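Local coordinates for Myo-inositol phosphohydrolase (Mitsuokella multacida, PDB 4WU3), which probably removes phosphate from inositol hexakisphosphate, as a protein-tyrosine-phosphatase-like phytase, and here holds inositol-(1,3,4,5)-tetrakisphosphate, at residues A517-R528 with G617-L626. The protein carries 2 engineered substitutions. Sequence-based numbering, arbitrary orientation.
Sequences AANIDEFINFTR and GFKTSWSQWL
The capped start of helix 622-626, near the end of the chain, docks on helix 517-528 of a protein-tyrosine-phosphatase-like domain, Asp521 meeting Trp622 and Ser623. Ser623 OG donates to Asp521 OD2 (2.7 Å) from above the carboxylate plane, while OD1 takes weak bonds from the N of Trp622 and of Ser623, at the helix end whose dipole would favour a negative charge. Ser621 and Gln624 close the capping box beside it. Trp622 turns its indole to Ile520, chi1 of 167° carrying the ring away from its own backbone N; Ile520 CG2 stands over the five-membered ring, 4.1 Å from the centroid, and Ala517 CA meets the ring edge. At the other end Arg528, extended from CG to NE, brings NH2 to Phe618 O, in the guanidinium plane and at a doubtfully short 2.5 Å; NH1 adds a weak bond to that oxygen. Asn525 OD1 takes a nearly straight bond from NE (176°), fixing the group's rotation. A leucine in place of Arg528 would probably leave Phe618 O and Asn525 OD1 without these donors and the loop after the Schellman turn at Gly617 less firmly tied. Beneath, Ile520 and Ile524 rest on Met553 and Met557 of helix 545-558, and Trp622 meets Phe606 of helix 593-613 edge-to-face; Phe523 packs on strands 503-509 and 535-539.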
loop_
_atom_site.group_PDB
_atom_site.type_symbol
_atom_site.label_atom_id
_atom_site.label_comp_id
_atom_site.label_asym_id
_atom_site.label_seq_id
_atom_site.Cartn_x
_atom_site.Cartn_y
_atom_site.Cartn_z
ATOM N N ALA A 517 -4.356 6.759 34.616
ATOM C CA ALA A 517 -4.199 7.677 35.740
ATOM C C ALA A 517 -5.504 7.868 36.497
ATOM O O ALA A 517 -5.524 7.778 37.719
ATOM C CB ALA A 517 -3.704 9.025 35.242
ATOM N N ALA A 518 -6.588 8.135 35.767
ATOM C CA ALA A 518 -7.898 8.332 36.377
ATOM C C ALA A 518 -8.296 7.107 37.179
ATOM O O ALA A 518 -8.817 7.226 38.290
ATOM C CB ALA A 518 -8.951 8.613 35.312
ATOM N N ASN A 519 -8.053 5.932 36.607
ATOM C CA ASN A 519 -8.428 4.683 37.247
ATOM C C ASN A 519 -7.651 4.419 38.531
ATOM O O ASN A 519 -8.190 3.863 39.487
ATOM C CB ASN A 519 -8.279 3.519 36.270
ATOM C CG ASN A 519 -9.415 3.468 35.274
ATOM O OD1 ASN A 519 -10.408 4.180 35.428
ATOM N ND2 ASN A 519 -9.283 2.629 34.254
ATOM N N ILE A 520 -6.397 4.845 38.555
ATOM C CA ILE A 520 -5.554 4.674 39.729
ATOM C C ILE A 520 -5.947 5.686 40.806
ATOM O O ILE A 520 -5.982 5.354 41.986
ATOM C CB ILE A 520 -4.053 4.802 39.372
ATOM C CG1 ILE A 520 -3.617 3.594 38.535
ATOM C CG2 ILE A 520 -3.202 4.901 40.626
ATOM C CD1 ILE A 520 -2.154 3.591 38.156
ATOM N N ASP A 521 -6.250 6.911 40.390
ATOM C CA ASP A 521 -6.743 7.939 41.302
ATOM C C ASP A 521 -8.039 7.487 41.966
ATOM O O ASP A 521 -8.241 7.713 43.161
ATOM C CB ASP A 521 -7.035 9.233 40.543
ATOM C CG ASP A 521 -5.828 10.128 40.420
ATOM O OD1 ASP A 521 -4.807 9.840 41.065
ATOM O OD2 ASP A 521 -5.914 11.130 39.684
ATOM N N GLU A 522 -8.928 6.886 41.180
ATOM C CA GLU A 522 -10.182 6.376 41.717
ATOM C C GLU A 522 -9.873 5.381 42.819
ATOM O O GLU A 522 -10.477 5.433 43.876
ATOM C CB GLU A 522 -11.063 5.741 40.631
ATOM C CG GLU A 522 -12.370 5.156 41.159
ATOM C CD GLU A 522 -13.449 5.005 40.097
ATOM O OE1 GLU A 522 -13.162 5.197 38.894
ATOM O OE2 GLU A 522 -14.602 4.693 40.470
ATOM N N PHE A 523 -8.921 4.487 42.595
ATOM C CA PHE A 523 -8.581 3.535 43.639
ATOM C C PHE A 523 -7.979 4.200 44.879
ATOM O O PHE A 523 -8.301 3.822 46.004
ATOM C CB PHE A 523 -7.628 2.459 43.143
ATOM C CG PHE A 523 -7.245 1.465 44.210
ATOM C CD1 PHE A 523 -8.199 0.617 44.762
ATOM C CD2 PHE A 523 -5.951 1.387 44.670
ATOM C CE1 PHE A 523 -7.860 -0.292 45.760
ATOM C CE2 PHE A 523 -5.603 0.484 45.667
ATOM C CZ PHE A 523 -6.558 -0.360 46.214
ATOM N N ILE A 524 -7.093 5.165 44.693
ATOM C CA ILE A 524 -6.455 5.807 45.837
ATOM C C ILE A 524 -7.502 6.550 46.670
ATOM O O ILE A 524 -7.557 6.426 47.901
ATOM C CB ILE A 524 -5.334 6.747 45.381
ATOM C CG1 ILE A 524 -4.208 5.908 44.761
ATOM C CG2 ILE A 524 -4.821 7.600 46.538
ATOM C CD1 ILE A 524 -3.172 6.713 44.023
ATOM N N ASN A 525 -8.360 7.289 45.990
ATOM C CA ASN A 525 -9.469 7.927 46.657
ATOM C C ASN A 525 -10.296 6.899 47.427
ATOM O O ASN A 525 -10.622 7.111 48.587
ATOM C CB ASN A 525 -10.317 8.698 45.651
ATOM C CG ASN A 525 -9.588 9.906 45.098
ATOM O OD1 ASN A 525 -8.575 10.346 45.650
ATOM N ND2 ASN A 525 -10.100 10.452 44.007
ATOM N N PHE A 526 -10.608 5.769 46.802
ATOM C CA PHE A 526 -11.344 4.721 47.503
ATOM C C PHE A 526 -10.625 4.337 48.786
ATOM O O PHE A 526 -11.260 4.213 49.826
ATOM C CB PHE A 526 -11.539 3.485 46.620
ATOM C CG PHE A 526 -12.181 2.325 47.331
ATOM C CD1 PHE A 526 -13.537 2.206 47.388
ATOM C CD2 PHE A 526 -11.426 1.357 47.935
ATOM C CE1 PHE A 526 -14.133 1.140 48.039
ATOM C CE2 PHE A 526 -12.017 0.295 48.590
ATOM C CZ PHE A 526 -13.375 0.189 48.645
ATOM N N THR A 527 -9.304 4.151 48.727
ATOM C CA THR A 527 -8.574 3.685 49.905
ATOM C C THR A 527 -8.575 4.711 51.024
ATOM O O THR A 527 -8.451 4.351 52.183
ATOM C CB THR A 527 -7.094 3.323 49.622
ATOM O OG1 THR A 527 -6.385 4.483 49.163
ATOM C CG2 THR A 527 -6.986 2.205 48.606
ATOM N N ARG A 528 -8.690 5.988 50.689
ATOM C CA ARG A 528 -8.656 7.024 51.716
ATOM C C ARG A 528 -9.880 7.013 52.632
ATOM O O ARG A 528 -9.788 7.411 53.785
ATOM C CB ARG A 528 -8.607 8.385 51.072
ATOM C CG ARG A 528 -7.433 8.660 50.174
ATOM C CD ARG A 528 -7.769 10.030 49.654
ATOM N NE ARG A 528 -7.058 10.517 48.502
ATOM C CZ ARG A 528 -5.823 10.970 48.560
ATOM N NH1 ARG A 528 -5.152 10.946 49.711
ATOM N NH2 ARG A 528 -5.270 11.420 47.464
ATOM N N GLY A 617 -0.290 10.560 53.687
ATOM C CA GLY A 617 -1.540 9.936 53.259
ATOM C C GLY A 617 -1.957 10.246 51.834
ATOM O O GLY A 617 -3.144 10.248 51.529
ATOM N N PHE A 618 -0.992 10.504 50.956
ATOM C CA PHE A 618 -1.278 10.640 49.528
ATOM C C PHE A 618 -2.122 11.857 49.189
ATOM O O PHE A 618 -2.923 11.823 48.262
ATOM C CB PHE A 618 -1.969 9.373 49.014
ATOM C CG PHE A 618 -1.165 8.125 49.247
ATOM C CD1 PHE A 618 -0.088 7.821 48.439
ATOM C CD2 PHE A 618 -1.473 7.275 50.290
ATOM C CE1 PHE A 618 0.658 6.679 48.652
ATOM C CE2 PHE A 618 -0.733 6.131 50.510
ATOM C CZ PHE A 618 0.336 5.833 49.692
ATOM N N LYS A 619 -1.933 12.935 49.930
ATOM C CA LYS A 619 -2.711 14.143 49.695
ATOM C C LYS A 619 -2.572 14.623 48.261
ATOM O O LYS A 619 -3.527 15.134 47.677
ATOM C CB LYS A 619 -2.301 15.226 50.673
ATOM C CG LYS A 619 -2.788 14.919 52.069
ATOM C CD LYS A 619 -3.168 16.190 52.787
ATOM C CE LYS A 619 -3.994 15.874 54.016
ATOM N NZ LYS A 619 -4.751 17.078 54.429
ATOM N N THR A 620 -1.383 14.444 47.696
ATOM C CA THR A 620 -1.151 14.695 46.278
ATOM C C THR A 620 -1.524 13.473 45.434
ATOM O O THR A 620 -1.060 12.364 45.690
ATOM C CB THR A 620 0.323 15.019 46.002
ATOM O OG1 THR A 620 0.753 16.078 46.862
ATOM C CG2 THR A 620 0.501 15.426 44.548
ATOM N N SER A 621 -2.354 13.678 44.422
ATOM C CA SER A 621 -2.848 12.561 43.631
ATOM C C SER A 621 -1.801 12.063 42.642
ATOM O O SER A 621 -0.829 12.753 42.340
ATOM C CB SER A 621 -4.112 12.962 42.880
ATOM O OG SER A 621 -3.802 13.855 41.824
ATOM N N TRP A 622 -2.031 10.855 42.137
ATOM C CA TRP A 622 -1.176 10.234 41.128
ATOM C C TRP A 622 -1.164 11.046 39.838
ATOM O O TRP A 622 -0.113 11.237 39.234
ATOM C CB TRP A 622 -1.666 8.809 40.872
ATOM C CG TRP A 622 -1.125 8.092 39.658
ATOM C CD1 TRP A 622 -1.841 7.710 38.574
ATOM C CD2 TRP A 622 0.212 7.620 39.441
ATOM N NE1 TRP A 622 -1.043 7.045 37.687
ATOM C CE2 TRP A 622 0.223 6.974 38.193
ATOM C CE3 TRP A 622 1.396 7.685 40.177
ATOM C CZ2 TRP A 622 1.369 6.402 37.656
ATOM C CZ3 TRP A 622 2.539 7.121 39.644
ATOM C CH2 TRP A 622 2.518 6.479 38.395
ATOM N N SER A 623 -2.329 11.535 39.431
ATOM C CA SER A 623 -2.437 12.345 38.223
ATOM C C SER A 623 -1.662 13.658 38.355
ATOM O O SER A 623 -0.923 14.032 37.451
ATOM C CB SER A 623 -3.904 12.625 37.900
ATOM O OG SER A 623 -4.515 11.451 37.388
ATOM N N GLN A 624 -1.841 14.354 39.474
ATOM C CA GLN A 624 -1.116 15.601 39.731
ATOM C C GLN A 624 0.398 15.345 39.784
ATOM O O GLN A 624 1.182 16.086 39.201
ATOM C CB GLN A 624 -1.606 16.252 41.033
ATOM C CG GLN A 624 -3.047 16.760 40.988
ATOM C CD GLN A 624 -3.600 17.091 42.367
ATOM O OE1 GLN A 624 -2.956 16.833 43.382
ATOM N NE2 GLN A 624 -4.810 17.653 42.409
ATOM N N TRP A 625 0.799 14.275 40.464
ATOM C CA TRP A 625 2.207 13.907 40.554
ATOM C C TRP A 625 2.805 13.658 39.169
ATOM O O TRP A 625 3.871 14.174 38.845
ATOM C CB TRP A 625 2.374 12.663 41.428
ATOM C CG TRP A 625 3.816 12.296 41.722
ATOM C CD1 TRP A 625 4.624 12.854 42.672
ATOM C CD2 TRP A 625 4.607 11.289 41.067
ATOM N NE1 TRP A 625 5.865 12.253 42.654
ATOM C CE2 TRP A 625 5.882 11.296 41.675
ATOM C CE3 TRP A 625 4.361 10.385 40.025
ATOM C CZ2 TRP A 625 6.908 10.442 41.270
ATOM C CZ3 TRP A 625 5.379 9.535 39.624
ATOM C CH2 TRP A 625 6.638 9.566 40.246
ATOM N N LEU A 626 2.118 12.865 38.352
ATOM C CA LEU A 626 2.560 12.625 36.983
ATOM C C LEU A 626 2.755 13.946 36.260
ATOM O O LEU A 626 3.732 14.130 35.542
ATOM C CB LEU A 626 1.531 11.791 36.218
ATOM C CG LEU A 626 1.488 10.294 36.510
ATOM C CD1 LEU A 626 0.432 9.622 35.646
ATOM C CD2 LEU A 626 2.850 9.666 36.285
#